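Local coordinates for uncharacterized protein C4B3.07 (Schizosaccharomyces pombe, PDB 3QTM) that is required for correct translation termination and stabilises the N-terminal transcription factor domain of Sre1, also acting as a direct inhibitor of Ofd1, at residues Y165-P168 / L169-S173; N35-I38 / D39-V42. All blocks are in the same frame, centred on the assembly; numbering follows the deposited sequence.

How the contacts relate
Both contacts lie at helix ends of the same all-helical, tetratricopeptide-related protein. Contact 2 comes first along the chain: at residues 35-42 a tight turn leaves helix 15-34 and an aspartate caps the start of helix 38-58. Contact 1, residues 165-173, is the fraying last turn of helix 151-170, where the chain passes into a loop. Their centres lie about 31 Å apart and their nearest atoms about 21 Å, so neither touches the other. Contact 1 sits nearer the middle of the molecule: its centre is about 15 Å from the centre of the chain, against about 21 Å for the centre of contact 2.

Contact 1: residues Y165-P168 / L169-S173; sequences YLRP and LAQDS
Leu166 and Leu169 lean together on one side of the last turn of helix 151-170, with Leu166 CD2 and Leu169 CD1 4.4 Å apart, a loose apolar touch between single methyl groups. Leu169 is turned back along the helix: its CG stands anti to the carbonyl carbon (chi1 -62°), which brings that branch point up to the oxygen end of a carbonyl in the preceding turn, 3.4 Å from Tyr165 O. Its CB comes equally close to Leu166 O.

Elsewhere on the turn, Arg167 and Gln171 run side by side and point the same way, the guanidinium and amide planes only 23° apart. Gln171 CG lies 3.5 Å from Arg167 O. The arginine does not spend its charge here, because its NH2 makes a salt bridge to Asp209.

Pro168 has no N-H to give to the turn before it, and the helix is kinked there. Beyond the proline the backbone bonding slackens. Ala170 N donates to Leu166 O at 3.0 Å, nearly along the C=O axis but with an N-H...O angle of 138°, and makes a second, weak bond to Arg167 O. Gln171 N reaches Pro168 O in another weak bond, at 3.3 Å, and Pro168 O also accepts from Thr174 OG1. Regular helix has ended by Gln171.

Three helices pack against this last turn. Leu166 and Leu169 rest on Leu217 of helix 213-220, and Arg167 and Ala170 on Ile213 of the same helix. Leu166 also meets Leu188 and Leu191 of helix 188-197, while Tyr165 packs edge-to-face with Phe122 of helix 119-142, which Pro168 touches as well.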
ATOM      1  N   TYR A 165     -11.354  -7.079  -5.437  1.00 21.03           N
ATOM      2  CA  TYR A 165     -11.930  -6.501  -4.230  1.00 21.12           C
ATOM      3  C   TYR A 165     -11.486  -5.067  -3.945  1.00 24.87           C
ATOM      4  O   TYR A 165     -12.191  -4.335  -3.262  1.00 25.99           O
ATOM      5  CB  TYR A 165     -11.740  -7.424  -3.032  1.00 23.81           C
ATOM      6  CG  TYR A 165     -12.464  -8.733  -3.256  1.00 27.14           C
ATOM      7  CD1 TYR A 165     -13.852  -8.813  -3.134  1.00 23.92           C
ATOM      8  CD2 TYR A 165     -11.770  -9.872  -3.639  1.00 24.53           C
ATOM      9  CE1 TYR A 165     -14.518  -9.999  -3.358  1.00 24.13           C
ATOM     10  CE2 TYR A 165     -12.433 -11.067  -3.871  1.00 25.52           C
ATOM     11  CZ  TYR A 165     -13.801 -11.120  -3.731  1.00 25.67           C
ATOM     12  OH  TYR A 165     -14.444 -12.301  -3.960  1.00 22.90           O
ATOM     13  N   LEU A 166     -10.349  -4.651  -4.499  1.00 22.13           N
ATOM     14  CA  LEU A 166      -9.903  -3.274  -4.322  1.00 22.56           C
ATOM     15  C   LEU A 166     -10.738  -2.295  -5.159  1.00 23.10           C
ATOM     16  O   LEU A 166     -11.024  -1.172  -4.734  1.00 21.87           O
ATOM     17  CB  LEU A 166      -8.430  -3.130  -4.677  1.00 18.69           C
ATOM     18  CG  LEU A 166      -7.413  -3.814  -3.750  1.00 23.01           C
ATOM     19  CD1 LEU A 166      -6.030  -3.819  -4.386  1.00 18.56           C
ATOM     20  CD2 LEU A 166      -7.378  -3.136  -2.389  1.00 20.67           C
ATOM     21  N   ARG A 167     -11.126  -2.725  -6.349  1.00 24.04           N
ATOM     22  CA  ARG A 167     -11.815  -1.834  -7.280  1.00 24.39           C
ATOM     23  C   ARG A 167     -13.069  -1.215  -6.662  1.00 23.56           C
ATOM     24  O   ARG A 167     -13.240  -0.007  -6.705  1.00 27.44           O
ATOM     25  CB  ARG A 167     -12.129  -2.558  -8.596  1.00 27.08           C
ATOM     26  CG  ARG A 167     -12.858  -1.694  -9.613  1.00 31.68           C
ATOM     27  CD  ARG A 167     -13.278  -2.505 -10.833  1.00 31.40           C
ATOM     28  NE  ARG A 167     -12.144  -3.204 -11.436  1.00 28.65           N
ATOM     29  CZ  ARG A 167     -11.242  -2.611 -12.204  1.00 31.73           C
ATOM     30  NH1 ARG A 167     -11.336  -1.310 -12.450  1.00 34.31           N
ATOM     31  NH2 ARG A 167     -10.244  -3.315 -12.717  1.00 37.50           N
ATOM     32  N   PRO A 168     -13.942  -2.036  -6.059  1.00 24.52           N
ATOM     33  CA  PRO A 168     -15.105  -1.443  -5.386  1.00 29.58           C
ATOM     34  C   PRO A 168     -14.713  -0.445  -4.294  1.00 31.89           C
ATOM     35  O   PRO A 168     -15.403   0.563  -4.137  1.00 30.92           O
ATOM     36  CB  PRO A 168     -15.808  -2.652  -4.742  1.00 28.65           C
ATOM     37  CG  PRO A 168     -15.348  -3.832  -5.509  1.00 26.61           C
ATOM     38  CD  PRO A 168     -13.978  -3.511  -6.054  1.00 27.44           C
ATOM     39  N   LEU A 169     -13.648  -0.730  -3.543  1.00 27.75           N
ATOM     40  CA  LEU A 169     -13.255   0.131  -2.424  1.00 27.60           C
ATOM     41  C   LEU A 169     -12.801   1.490  -2.915  1.00 28.23           C
ATOM     42  O   LEU A 169     -12.936   2.489  -2.211  1.00 30.70           O
ATOM     43  CB  LEU A 169     -12.111  -0.494  -1.616  1.00 25.89           C
ATOM     44  CG  LEU A 169     -12.405  -1.829  -0.944  1.00 25.93           C
ATOM     45  CD1 LEU A 169     -11.145  -2.336  -0.280  1.00 23.86           C
ATOM     46  CD2 LEU A 169     -13.540  -1.695   0.070  1.00 25.96           C
ATOM     47  N   ALA A 170     -12.243   1.519  -4.119  1.00 28.56           N
ATOM     48  CA  ALA A 170     -11.675   2.748  -4.665  1.00 31.04           C
ATOM     49  C   ALA A 170     -12.719   3.685  -5.298  1.00 33.93           C
ATOM     50  O   ALA A 170     -12.410   4.821  -5.632  1.00 35.01           O
ATOM     51  CB  ALA A 170     -10.575   2.415  -5.662  1.00 26.01           C
ATOM     52  N   GLN A 171     -13.947   3.214  -5.460  1.00 35.07           N
ATOM     53  CA  GLN A 171     -15.000   4.054  -6.032  1.00 37.17           C
ATOM     54  C   GLN A 171     -15.417   5.152  -5.064  1.00 41.94           C
ATOM     55  O   GLN A 171     -15.398   4.961  -3.845  1.00 36.39           O
ATOM     56  CB  GLN A 171     -16.220   3.211  -6.413  1.00 38.77           C
ATOM     57  CG  GLN A 171     -15.926   2.134  -7.451  1.00 37.46           C
ATOM     58  CD  GLN A 171     -15.011   2.631  -8.560  1.00 40.81           C
ATOM     59  OE1 GLN A 171     -13.955   2.035  -8.835  1.00 44.85           O
ATOM     60  NE2 GLN A 171     -15.395   3.739  -9.190  1.00 40.99           N
ATOM     61  N   ASP A 172     -15.796   6.304  -5.607  1.00 45.40           N
ATOM     62  CA  ASP A 172     -16.271   7.405  -4.776  1.00 46.02           C
ATOM     63  C   ASP A 172     -17.514   7.004  -4.004  1.00 47.25           C
ATOM     64  O   ASP A 172     -17.714   7.447  -2.876  1.00 52.50           O
ATOM     65  CB  ASP A 172     -16.549   8.646  -5.617  1.00 48.25           C
ATOM     66  CG  ASP A 172     -15.313   9.156  -6.319  1.00 57.40           C
ATOM     67  OD1 ASP A 172     -14.245   8.514  -6.199  1.00 55.78           O
ATOM     68  OD2 ASP A 172     -15.406  10.200  -6.995  1.00 68.78           O
ATOM     69  N   SER A 173     -18.346   6.160  -4.606  1.00 44.77           N
ATOM     70  CA  SER A 173     -19.531   5.649  -3.918  1.00 46.38           C
ATOM     71  C   SER A 173     -19.185   4.917  -2.609  1.00 47.42           C
ATOM     72  O   SER A 173     -20.003   4.856  -1.689  1.00 47.77           O
ATOM     73  CB  SER A 173     -20.331   4.726  -4.834  1.00 47.74           C
ATOM     74  OG  SER A 173     -19.745   3.437  -4.888  1.00 48.21           O
TER

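Contact 2: residues N35-I38 / D39-V42; sequences NDDI and DASV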
ATOM      1  N   ASN A  35       3.486   1.521  18.171  1.00 33.43           N
ATOM      2  CA  ASN A  35       4.392   1.897  19.241  1.00 39.60           C
ATOM      3  C   ASN A  35       5.533   0.906  19.445  1.00 39.97           C
ATOM      4  O   ASN A  35       6.201   0.921  20.480  1.00 40.54           O
ATOM      5  CB  ASN A  35       3.620   2.064  20.545  1.00 40.61           C
ATOM      6  CG  ASN A  35       2.918   3.392  20.622  1.00 54.25           C
ATOM      7  OD1 ASN A  35       1.688   3.452  20.639  1.00 56.44           O
ATOM      8  ND2 ASN A  35       3.695   4.478  20.639  1.00 53.38           N
ATOM      9  N   ASP A  36       5.743   0.041  18.461  1.00 35.48           N
ATOM     10  CA  ASP A  36       6.827  -0.938  18.517  1.00 41.83           C
ATOM     11  C   ASP A  36       6.733  -1.864  19.729  1.00 38.79           C
ATOM     12  O   ASP A  36       7.748  -2.349  20.228  1.00 40.06           O
ATOM     13  CB  ASP A  36       8.188  -0.237  18.488  1.00 43.55           C
ATOM     14  CG  ASP A  36       8.322   0.721  17.312  1.00 53.28           C
ATOM     15  OD1 ASP A  36       8.061   0.292  16.163  1.00 54.49           O
ATOM     16  OD2 ASP A  36       8.686   1.899  17.538  1.00 58.72           O
ATOM     17  N   ASP A  37       5.514  -2.106  20.202  1.00 35.56           N
ATOM     18  CA  ASP A  37       5.289  -3.107  21.238  1.00 31.48           C
ATOM     19  C   ASP A  37       4.698  -4.340  20.581  1.00 33.61           C
ATOM     20  O   ASP A  37       3.486  -4.541  20.594  1.00 28.84           O
ATOM     21  CB  ASP A  37       4.343  -2.584  22.318  1.00 31.94           C
ATOM     22  CG  ASP A  37       4.319  -3.476  23.551  1.00 37.02           C
ATOM     23  OD1 ASP A  37       3.823  -3.007  24.603  1.00 39.19           O
ATOM     24  OD2 ASP A  37       4.811  -4.634  23.479  1.00 32.28           O
ATOM     25  N   ILE A  38       5.569  -5.162  20.010  1.00 33.32           N
ATOM     26  CA  ILE A  38       5.153  -6.278  19.177  1.00 29.77           C
ATOM     27  C   ILE A  38       4.581  -7.426  19.998  1.00 32.05           C
ATOM     28  O   ILE A  38       3.658  -8.110  19.561  1.00 30.06           O
ATOM     29  CB  ILE A  38       6.332  -6.788  18.330  1.00 32.66           C
ATOM     30  CG1 ILE A  38       6.745  -5.719  17.319  1.00 37.71           C
ATOM     31  CG2 ILE A  38       5.969  -8.066  17.621  1.00 30.55           C
ATOM     32  CD1 ILE A  38       7.766  -6.201  16.317  1.00 45.34           C
ATOM     33  N   ASP A  39       5.129  -7.655  21.183  1.00 31.13           N
ATOM     34  CA  ASP A  39       4.612  -8.734  22.008  1.00 34.80           C
ATOM     35  C   ASP A  39       3.203  -8.441  22.498  1.00 30.75           C
ATOM     36  O   ASP A  39       2.369  -9.341  22.554  1.00 29.31           O
ATOM     37  CB  ASP A  39       5.547  -9.068  23.167  1.00 34.85           C
ATOM     38  CG  ASP A  39       6.403 -10.280  22.869  1.00 45.63           C
ATOM     39  OD1 ASP A  39       7.647 -10.133  22.861  1.00 50.67           O
ATOM     40  OD2 ASP A  39       5.825 -11.374  22.616  1.00 44.01           O
ATOM     41  N   ALA A  40       2.939  -7.186  22.844  1.00 28.22           N
ATOM     42  CA  ALA A  40       1.587  -6.775  23.206  1.00 28.34           C
ATOM     43  C   ALA A  40       0.649  -6.961  22.013  1.00 26.24           C
ATOM     44  O   ALA A  40      -0.457  -7.468  22.167  1.00 23.54           O
ATOM     45  CB  ALA A  40       1.570  -5.329  23.654  1.00 27.59           C
ATOM     46  N   SER A  41       1.099  -6.542  20.831  1.00 23.95           N
ATOM     47  CA  SER A  41       0.286  -6.664  19.622  1.00 25.40           C
ATOM     48  C   SER A  41      -0.093  -8.121  19.407  1.00 22.26           C
ATOM     49  O   SER A  41      -1.252  -8.438  19.127  1.00 21.58           O
ATOM     50  CB  SER A  41       1.022  -6.096  18.395  1.00 25.09           C
ATOM     51  OG  SER A  41       0.161  -6.025  17.253  1.00 21.02           O
ATOM     52  N   VAL A  42       0.884  -9.006  19.583  1.00 20.41           N
ATOM     53  CA  VAL A  42       0.684 -10.427  19.371  1.00 22.29           C
ATOM     54  C   VAL A  42      -0.363 -10.975  20.342  1.00 24.02           C
ATOM     55  O   VAL A  42      -1.241 -11.733  19.947  1.00 23.13           O
ATOM     56  CB  VAL A  42       2.005 -11.208  19.498  1.00 21.86           C
ATOM     57  CG1 VAL A  42       1.735 -12.696  19.700  1.00 21.01           C
ATOM     58  CG2 VAL A  42       2.892 -10.966  18.274  1.00 24.14           C
TER
HETATM   59  O   HOH W   1       7.351  -5.887  22.570  1.00 43.28           O
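Asp39, in the first turn of helix 38-58 and two residues past the N-cap Asp37, is tied back to it through water 1, which accepts from Asp39 N and donates to Asp37 OD2 at 3.0 Å. The carboxylate of Asp39 turns elsewhere, to a salt bridge with Arg90.

Ala40 takes the direct capping bond. Its N donates to Asp37 OD2 at 3.2 Å, with an N-H...O angle of 158°, meeting the oxygen from above the carboxylate plane, 59° out of it. Asp37 CG lies anti to its own backbone N (chi1 -168°), which swings the carboxylate over the first turn. The group also rests against the Ala40 methyl, with CB 3.3 Å from Asp37 CG. OD2 thus serves two partners, the amide and the water, and the negative charge would be favoured by the positive end of the helix dipole.

Next, Ser41 N closes the first backbone bond of the helix on Asp37 O, at 3.1 Å. Its OG does not cap this turn but bonds to Ser29 O of helix 15-34, linking the two helices.

Val42 N continues the pattern with a bond to Ile38 O at 2.9 Å. Val42 CG2, anti to the carbonyl carbon, comes up to Ile38 O at 3.2 Å and approaches Ile38 CG2 to 4.3 Å. Both side chains face helix 84-87, Ile38 on Ile86 and Val42 on Ala87.

Just upstream, Asp36, with positive phi, is the C-prime residue of a Schellman motif ending helix 15-34. The whole is a Schellman motif followed directly by an aspartate N-cap, a compact turn joining two consecutive helices.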